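Local coordinates for protein MB2760 (Mycobacterium tuberculosis, PDB 2BNG) that hydrolyses long or bulky lipophilic epoxides such as 9,10-epoxystearic acid and cholesterol 5,6-oxide to diols in vitro, although its physiological substrates are not yet identified, at residues E22-A27 with G108-D113; S52-G57 with A61-R66. All coordinates share one frame; numbering follows the deposited sequence.

Interaction 1: residues E22-A27 with G108-D113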
ATOM      1  N   GLU C  22      -4.859 -15.146 -30.264  1.00 34.74           N
ATOM      2  CA  GLU C  22      -5.105 -15.554 -28.887  1.00 35.55           C
ATOM      3  C   GLU C  22      -6.598 -15.639 -28.561  1.00 35.43           C
ATOM      4  O   GLU C  22      -7.058 -16.621 -27.958  1.00 34.98           O
ATOM      5  CB  GLU C  22      -4.422 -14.603 -27.922  1.00 36.55           C
ATOM      6  CG  GLU C  22      -2.929 -14.747 -27.886  1.00 39.42           C
ATOM      7  CD  GLU C  22      -2.263 -13.679 -27.026  1.00 43.57           C
ATOM      8  OE1 GLU C  22      -2.808 -12.549 -26.946  1.00 48.33           O
ATOM      9  OE2 GLU C  22      -1.198 -13.970 -26.432  1.00 46.86           O
ATOM     10  N   ALA C  23      -7.352 -14.611 -28.957  1.00 35.68           N
ATOM     11  CA  ALA C  23      -8.811 -14.619 -28.759  1.00 35.48           C
ATOM     12  C   ALA C  23      -9.434 -15.834 -29.465  1.00 34.45           C
ATOM     13  O   ALA C  23     -10.271 -16.539 -28.888  1.00 34.26           O
ATOM     14  CB  ALA C  23      -9.441 -13.328 -29.227  1.00 35.89           C
ATOM     15  N   PHE C  24      -8.982 -16.120 -30.682  1.00 33.49           N
ATOM     16  CA  PHE C  24      -9.525 -17.253 -31.399  1.00 32.95           C
ATOM     17  C   PHE C  24      -9.262 -18.618 -30.713  1.00 32.20           C
ATOM     18  O   PHE C  24     -10.167 -19.423 -30.557  1.00 31.56           O
ATOM     19  CB  PHE C  24      -9.056 -17.259 -32.854  1.00 32.80           C
ATOM     20  CG  PHE C  24      -9.313 -18.553 -33.549  1.00 31.41           C
ATOM     21  CD1 PHE C  24     -10.611 -18.933 -33.862  1.00 29.88           C
ATOM     22  CD2 PHE C  24      -8.251 -19.411 -33.848  1.00 30.44           C
ATOM     23  CE1 PHE C  24     -10.861 -20.146 -34.481  1.00 32.02           C
ATOM     24  CE2 PHE C  24      -8.468 -20.627 -34.479  1.00 32.04           C
ATOM     25  CZ  PHE C  24      -9.787 -21.007 -34.804  1.00 32.45           C
ATOM     26  N   LEU C  25      -8.024 -18.858 -30.308  1.00 32.18           N
ATOM     27  CA  LEU C  25      -7.654 -20.109 -29.643  1.00 32.11           C
ATOM     28  C   LEU C  25      -8.321 -20.301 -28.273  1.00 32.40           C
ATOM     29  O   LEU C  25      -8.765 -21.415 -27.960  1.00 32.02           O
ATOM     30  CB  LEU C  25      -6.132 -20.265 -29.574  1.00 31.60           C
ATOM     31  CG  LEU C  25      -5.483 -20.432 -30.965  1.00 32.13           C
ATOM     32  CD1 LEU C  25      -3.972 -20.199 -30.863  1.00 31.49           C
ATOM     33  CD2 LEU C  25      -5.789 -21.798 -31.605  1.00 29.96           C
ATOM     34  N   ASN C  26      -8.438 -19.232 -27.483  1.00 32.77           N
ATOM     35  CA  ASN C  26      -9.225 -19.310 -26.255  1.00 33.32           C
ATOM     36  C   ASN C  26     -10.680 -19.601 -26.579  1.00 33.23           C
ATOM     37  O   ASN C  26     -11.326 -20.391 -25.896  1.00 33.48           O
ATOM     38  CB  ASN C  26      -9.076 -18.057 -25.374  1.00 34.47           C
ATOM     39  CG  ASN C  26      -7.676 -17.947 -24.737  1.00 36.98           C
ATOM     40  OD1 ASN C  26      -7.132 -18.920 -24.197  1.00 38.41           O
ATOM     41  ND2 ASN C  26      -7.090 -16.763 -24.816  1.00 38.79           N
ATOM     42  N   ALA C  27     -11.189 -19.005 -27.650  1.00 32.97           N
ATOM     43  CA  ALA C  27     -12.572 -19.221 -28.040  1.00 33.59           C
ATOM     44  C   ALA C  27     -12.869 -20.680 -28.362  1.00 33.55           C
ATOM     45  O   ALA C  27     -13.928 -21.187 -27.996  1.00 34.65           O
ATOM     46  CB  ALA C  27     -12.961 -18.315 -29.219  1.00 33.61           C
ATOM     47  N   GLY C 108       1.462 -23.526 -34.747  1.00 26.52           N
ATOM     48  CA  GLY C 108       0.501 -22.985 -35.672  1.00 27.50           C
ATOM     49  C   GLY C 108       0.996 -21.698 -36.268  1.00 28.45           C
ATOM     50  O   GLY C 108       1.602 -20.866 -35.567  1.00 29.29           O
ATOM     51  N   VAL C 109       0.765 -21.541 -37.565  1.00 28.84           N
ATOM     52  CA  VAL C 109       0.996 -20.261 -38.219  1.00 29.70           C
ATOM     53  C   VAL C 109      -0.335 -19.722 -38.763  1.00 30.10           C
ATOM     54  O   VAL C 109      -1.144 -20.446 -39.358  1.00 29.26           O
ATOM     55  CB  VAL C 109       2.119 -20.274 -39.305  1.00 30.41           C
ATOM     56  CG1 VAL C 109       3.269 -21.224 -38.959  1.00 29.55           C
ATOM     57  CG2 VAL C 109       1.573 -20.624 -40.630  1.00 32.77           C
ATOM     58  N   PHE C 110      -0.557 -18.437 -38.509  1.00 31.06           N
ATOM     59  CA  PHE C 110      -1.786 -17.769 -38.911  1.00 31.84           C
ATOM     60  C   PHE C 110      -1.444 -16.574 -39.749  1.00 33.96           C
ATOM     61  O   PHE C 110      -0.326 -16.047 -39.666  1.00 34.24           O
ATOM     62  CB  PHE C 110      -2.581 -17.320 -37.676  1.00 30.07           C
ATOM     63  CG  PHE C 110      -2.859 -18.429 -36.708  1.00 28.32           C
ATOM     64  CD1 PHE C 110      -1.851 -18.939 -35.890  1.00 25.48           C
ATOM     65  CD2 PHE C 110      -4.135 -18.978 -36.611  1.00 27.00           C
ATOM     66  CE1 PHE C 110      -2.115 -19.978 -34.980  1.00 24.95           C
ATOM     67  CE2 PHE C 110      -4.405 -20.006 -35.707  1.00 26.00           C
ATOM     68  CZ  PHE C 110      -3.394 -20.504 -34.878  1.00 24.26           C
ATOM     69  N   GLU C 111      -2.410 -16.163 -40.561  1.00 36.22           N
ATOM     70  CA  GLU C 111      -2.405 -14.847 -41.161  1.00 39.52           C
ATOM     71  C   GLU C 111      -3.700 -14.145 -40.810  1.00 40.23           C
ATOM     72  O   GLU C 111      -4.795 -14.711 -40.920  1.00 40.20           O
ATOM     73  CB  GLU C 111      -2.217 -14.925 -42.681  1.00 41.03           C
ATOM     74  CG  GLU C 111      -0.823 -14.540 -43.101  1.00 45.56           C
ATOM     75  CD  GLU C 111      -0.440 -15.133 -44.428  1.00 52.01           C
ATOM     76  OE1 GLU C 111      -1.303 -15.179 -45.327  1.00 55.28           O
ATOM     77  OE2 GLU C 111       0.728 -15.557 -44.585  1.00 53.52           O
ATOM     78  N   VAL C 112      -3.574 -12.908 -40.363  1.00 41.58           N
ATOM     79  CA  VAL C 112      -4.753 -12.134 -40.034  1.00 42.95           C
ATOM     80  C   VAL C 112      -4.827 -10.831 -40.821  1.00 45.71           C
ATOM     81  O   VAL C 112      -3.846 -10.112 -40.986  1.00 46.50           O
ATOM     82  CB  VAL C 112      -5.024 -12.008 -38.467  1.00 42.15           C
ATOM     83  CG1 VAL C 112      -3.955 -12.710 -37.623  1.00 39.43           C
ATOM     84  CG2 VAL C 112      -5.256 -10.577 -38.034  1.00 43.31           C
ATOM     85  N   ASP C 113      -6.015 -10.580 -41.341  1.00 47.94           N
ATOM     86  CA  ASP C 113      -6.289  -9.443 -42.185  1.00 51.26           C
ATOM     87  C   ASP C 113      -7.515  -8.801 -41.569  1.00 52.26           C
ATOM     88  O   ASP C 113      -8.602  -9.387 -41.577  1.00 52.03           O
ATOM     89  CB  ASP C 113      -6.559  -9.924 -43.621  1.00 52.40           C
ATOM     90  CG  ASP C 113      -7.048  -8.808 -44.554  1.00 57.88           C
ATOM     91  OD1 ASP C 113      -6.628  -7.638 -44.394  1.00 63.34           O
ATOM     92  OD2 ASP C 113      -7.839  -9.096 -45.485  1.00 61.19           O
TER

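Interaction 2: residues S52-G57 with A61-R66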
ATOM      1  N   SER C  52      -5.105 -32.481 -43.719  1.00 36.79           N
ATOM      2  CA  SER C  52      -6.376 -31.944 -44.123  1.00 37.68           C
ATOM      3  C   SER C  52      -6.232 -30.508 -44.567  1.00 38.27           C
ATOM      4  O   SER C  52      -5.414 -29.738 -44.020  1.00 37.39           O
ATOM      5  CB  SER C  52      -7.416 -32.063 -42.994  1.00 36.92           C
ATOM      6  OG  SER C  52      -7.176 -31.167 -41.922  1.00 35.06           O
ATOM      7  N   ARG C  53      -7.016 -30.173 -45.585  1.00 40.06           N
ATOM      8  CA  ARG C  53      -7.223 -28.798 -45.973  1.00 41.71           C
ATOM      9  C   ARG C  53      -8.705 -28.495 -46.168  1.00 42.35           C
ATOM     10  O   ARG C  53      -9.413 -29.219 -46.856  1.00 43.60           O
ATOM     11  CB  ARG C  53      -6.434 -28.429 -47.221  1.00 42.24           C
ATOM     12  CG  ARG C  53      -6.662 -26.966 -47.516  1.00 44.70           C
ATOM     13  CD  ARG C  53      -6.033 -26.468 -48.769  1.00 49.33           C
ATOM     14  NE  ARG C  53      -4.606 -26.420 -48.589  1.00 54.73           N
ATOM     15  CZ  ARG C  53      -3.805 -27.161 -49.317  1.00 57.95           C
ATOM     16  NH1 ARG C  53      -4.337 -27.932 -50.250  1.00 60.54           N
ATOM     17  NH2 ARG C  53      -2.504 -27.112 -49.133  1.00 58.00           N
ATOM     18  N   ILE C  54      -9.161 -27.422 -45.538  1.00 42.34           N
ATOM     19  CA  ILE C  54     -10.526 -26.945 -45.700  1.00 43.48           C
ATOM     20  C   ILE C  54     -10.455 -25.495 -46.126  1.00 43.71           C
ATOM     21  O   ILE C  54      -9.615 -24.727 -45.629  1.00 42.59           O
ATOM     22  CB  ILE C  54     -11.345 -27.081 -44.382  1.00 42.70           C
ATOM     23  CG1 ILE C  54     -11.623 -28.555 -44.086  1.00 44.57           C
ATOM     24  CG2 ILE C  54     -12.671 -26.338 -44.472  1.00 43.50           C
ATOM     25  CD1 ILE C  54     -12.382 -28.796 -42.781  1.00 43.09           C
ATOM     26  N   ARG C  55     -11.354 -25.133 -47.033  1.00 45.30           N
ATOM     27  CA  ARG C  55     -11.503 -23.762 -47.495  1.00 46.70           C
ATOM     28  C   ARG C  55     -12.823 -23.130 -47.109  1.00 46.46           C
ATOM     29  O   ARG C  55     -13.884 -23.669 -47.402  1.00 47.71           O
ATOM     30  CB  ARG C  55     -11.392 -23.744 -48.991  1.00 48.59           C
ATOM     31  CG  ARG C  55     -10.216 -24.520 -49.395  1.00 52.24           C
ATOM     32  CD  ARG C  55      -9.965 -24.281 -50.779  1.00 60.22           C
ATOM     33  NE  ARG C  55      -9.879 -22.844 -50.830  1.00 64.12           N
ATOM     34  CZ  ARG C  55      -8.779 -22.174 -51.124  1.00 65.94           C
ATOM     35  NH1 ARG C  55      -7.642 -22.752 -51.435  1.00 65.74           N
ATOM     36  NH2 ARG C  55      -8.817 -20.893 -51.119  1.00 66.37           N
ATOM     37  N   GLY C  56     -12.747 -21.967 -46.478  1.00 45.30           N
ATOM     38  CA  GLY C  56     -13.936 -21.213 -46.136  1.00 45.30           C
ATOM     39  C   GLY C  56     -14.158 -21.135 -44.649  1.00 43.69           C
ATOM     40  O   GLY C  56     -14.274 -22.161 -43.985  1.00 42.87           O
ATOM     41  N   GLY C  57     -14.219 -19.905 -44.142  1.00 43.28           N
ATOM     42  CA  GLY C  57     -14.426 -19.639 -42.729  1.00 42.49           C
ATOM     43  C   GLY C  57     -15.722 -20.192 -42.166  1.00 42.79           C
ATOM     44  O   GLY C  57     -15.749 -20.749 -41.078  1.00 41.60           O
ATOM     45  N   ALA C  61     -16.033 -22.919 -39.406  1.00 39.24           N
ATOM     46  CA  ALA C  61     -16.732 -22.462 -38.210  1.00 39.23           C
ATOM     47  C   ALA C  61     -17.852 -23.411 -37.784  1.00 40.03           C
ATOM     48  O   ALA C  61     -17.958 -23.733 -36.594  1.00 39.28           O
ATOM     49  CB  ALA C  61     -17.250 -21.057 -38.388  1.00 39.85           C
ATOM     50  N   THR C  62     -18.669 -23.876 -38.738  1.00 41.44           N
ATOM     51  CA  THR C  62     -19.764 -24.781 -38.359  1.00 42.48           C
ATOM     52  C   THR C  62     -19.286 -26.220 -38.124  1.00 42.08           C
ATOM     53  O   THR C  62     -19.870 -26.949 -37.315  1.00 42.05           O
ATOM     54  CB  THR C  62     -21.061 -24.704 -39.267  1.00 44.52           C
ATOM     55  OG1 THR C  62     -20.789 -25.162 -40.580  1.00 44.49           O
ATOM     56  CG2 THR C  62     -21.539 -23.314 -39.426  1.00 44.97           C
ATOM     57  N   LEU C  63     -18.207 -26.614 -38.794  1.00 41.77           N
ATOM     58  CA  LEU C  63     -17.557 -27.892 -38.485  1.00 41.76           C
ATOM     59  C   LEU C  63     -17.127 -27.940 -37.015  1.00 40.64           C
ATOM     60  O   LEU C  63     -17.420 -28.910 -36.299  1.00 40.16           O
ATOM     61  CB  LEU C  63     -16.335 -28.101 -39.369  1.00 41.52           C
ATOM     62  CG  LEU C  63     -15.901 -29.550 -39.470  1.00 44.18           C
ATOM     63  CD1 LEU C  63     -16.843 -30.329 -40.377  1.00 47.40           C
ATOM     64  CD2 LEU C  63     -14.498 -29.626 -40.005  1.00 45.45           C
ATOM     65  N   LEU C  64     -16.441 -26.877 -36.586  1.00 39.80           N
ATOM     66  CA  LEU C  64     -15.982 -26.752 -35.218  1.00 39.46           C
ATOM     67  C   LEU C  64     -17.142 -26.663 -34.237  1.00 40.55           C
ATOM     68  O   LEU C  64     -17.143 -27.338 -33.202  1.00 40.27           O
ATOM     69  CB  LEU C  64     -15.055 -25.544 -35.065  1.00 38.60           C
ATOM     70  CG  LEU C  64     -13.688 -25.664 -35.759  1.00 38.53           C
ATOM     71  CD1 LEU C  64     -12.980 -24.318 -35.749  1.00 38.33           C
ATOM     72  CD2 LEU C  64     -12.805 -26.764 -35.156  1.00 35.68           C
ATOM     73  N   ARG C  65     -18.142 -25.854 -34.573  1.00 41.90           N
ATOM     74  CA  ARG C  65     -19.343 -25.766 -33.760  1.00 43.56           C
ATOM     75  C   ARG C  65     -19.980 -27.138 -33.556  1.00 44.23           C
ATOM     76  O   ARG C  65     -20.441 -27.459 -32.458  1.00 44.51           O
ATOM     77  CB  ARG C  65     -20.348 -24.784 -34.364  1.00 44.55           C
ATOM     78  CG  ARG C  65     -21.618 -24.601 -33.534  1.00 46.19           C
ATOM     79  CD  ARG C  65     -22.644 -23.710 -34.249  1.00 48.02           C
ATOM     80  NE  ARG C  65     -22.161 -22.327 -34.343  1.00 49.26           N
ATOM     81  CZ  ARG C  65     -22.388 -21.378 -33.431  1.00 50.58           C
ATOM     82  NH1 ARG C  65     -23.106 -21.649 -32.339  1.00 49.20           N
ATOM     83  NH2 ARG C  65     -21.892 -20.148 -33.610  1.00 50.91           N
ATOM     84  N   ARG C  66     -19.985 -27.952 -34.602  1.00 45.08           N
ATOM     85  CA  ARG C  66     -20.652 -29.239 -34.523  1.00 46.21           C
ATOM     86  C   ARG C  66     -19.882 -30.295 -33.760  1.00 46.13           C
ATOM     87  O   ARG C  66     -20.393 -31.377 -33.505  1.00 46.87           O
ATOM     88  CB  ARG C  66     -21.076 -29.716 -35.896  1.00 46.90           C
ATOM     89  CG  ARG C  66     -22.273 -28.955 -36.315  1.00 47.80           C
ATOM     90  CD  ARG C  66     -22.775 -29.392 -37.601  1.00 47.85           C
ATOM     91  NE  ARG C  66     -23.843 -28.496 -37.974  1.00 47.82           N
ATOM     92  CZ  ARG C  66     -24.320 -28.441 -39.189  1.00 48.41           C
ATOM     93  NH1 ARG C  66     -23.795 -29.260 -40.041  1.00 47.45           N
ATOM     94  NH2 ARG C  66     -25.287 -27.608 -39.548  1.00 48.27           N
TER

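Interaction 1: residues E22-A27 with G108-D113
F110, on strand 100-113, points its ring at helix 13-30 and meets F24 and L25 there, in the NTF2-like fold of the limonene epoxide hydrolase family, where a curved mixed sheet carries helices on its concave side. F110 CB leaves the strand toward the helix. The first torsion, chi1 -54°, sets CG opposite the carbonyl carbon and beside the backbone N, and so sends the ring on toward the helix. Contact with 22-27 is made by the far end of the ring, CE2 and CZ, while the side chain also packs on V21 of the same helix and on T89 and R91 of strand 86-97. CE2 reaches the phenyl ring of F24 and lies 4.3 Å from F24 CE2, and F24 CD2 is just as far from F110 CE2. Seen from F110, F24 comes in at the ring edge, close to the ring plane, and the two planes are inclined by about 70°. CZ, the last atom, is met by L25, whose side chain comes from the opposite direction: F110 CZ stands 4.1 Å from L25 CD1, and the other methyl, L25 CD2, is 4.3 Å from the same F110 CZ. The contact is apolar throughout, and all three residues are buried. W120, from neighbouring strand 116-123, extends the aromatic cluster, its ring nearly parallel to that of F110 and edge-to-face with F24. The cluster borders the probable catalytic site: the F110 side chain is about 4 Å from that of D122, the proton acceptor, and the L25 side chain about 6 Å from that of D93, the proton donor. On the helix, the turn that presents F24 and L25 is held by its own backbone, with N26 N bonded to E22 O at 3.0 Å.

Interaction 2: residues S52-G57 with A61-R66
A61 is tied to G57 by the first turn of helix 57-65, in a strand-turn-helix unit of the NTF2-like fold: edge strand 52-55 leads through G56, the N-cap residue, directly on into the helix, with a turn there, and the helix folds back over I54. G56 has positive phi (113°), the bend that takes the chain out of the strand, and its carbonyl accepts a hydrogen bond from T60 OG1. Along 61-66, A61 comes first. Its backbone N donates to G57 O at 2.8 Å with an N-H...O angle of 155°, the donor lying 24° off the carbonyl plane, which is an ordinary helical bond between residues four apart. A61 CB sits beside the same carbonyl, 3.1 Å from G57 O, while the methyl also packs on D37 of helix 33-39. T62 stays on the outer side of the helix, where its hydroxyl makes a weak bond to R58 O. L63 is the residue that turns back to the strand. With CG set opposite the backbone N (chi1 -160°), its side chain reaches over to I54, and one methyl alone does the touching: L63 CD2 lies 3.6 Å from I54 CD1. I54 meets it with a stretched-out chain, CD1 being its farthest carbon, and the two side chains pass at a slant. This pair is the less buried half of the contact, L63 being exposed and I54 partly so. Further on, R65 leaves the strand behind and forms salt bridges through NH2 to D34 and D37, fastening this helix to helix 33-39. R65 N bonds to A61 O at 2.9 Å, and R66 N to T62 O at the same 2.9 Å.

Both contacts set a helix against a strand of the same mixed sheet, yet in different places: interaction 1 joins helix 13-30 to strand 100-113 deep in the chain, while interaction 2 joins edge strand 52-55 to helix 57-65 farther from the middle. Their centres are 14 Å apart, and the nearest atoms, about 5 Å apart, do not touch. In sequence, interaction 2 is nested between the two segments of interaction 1. The first therefore closes a loop of 80 residues beside the probable catalytic aspartates, and the second is a local turn within it. Helix 33-39 is shared by both: it touches F24 and A27 of interaction 1 and A61 and R65 of interaction 2.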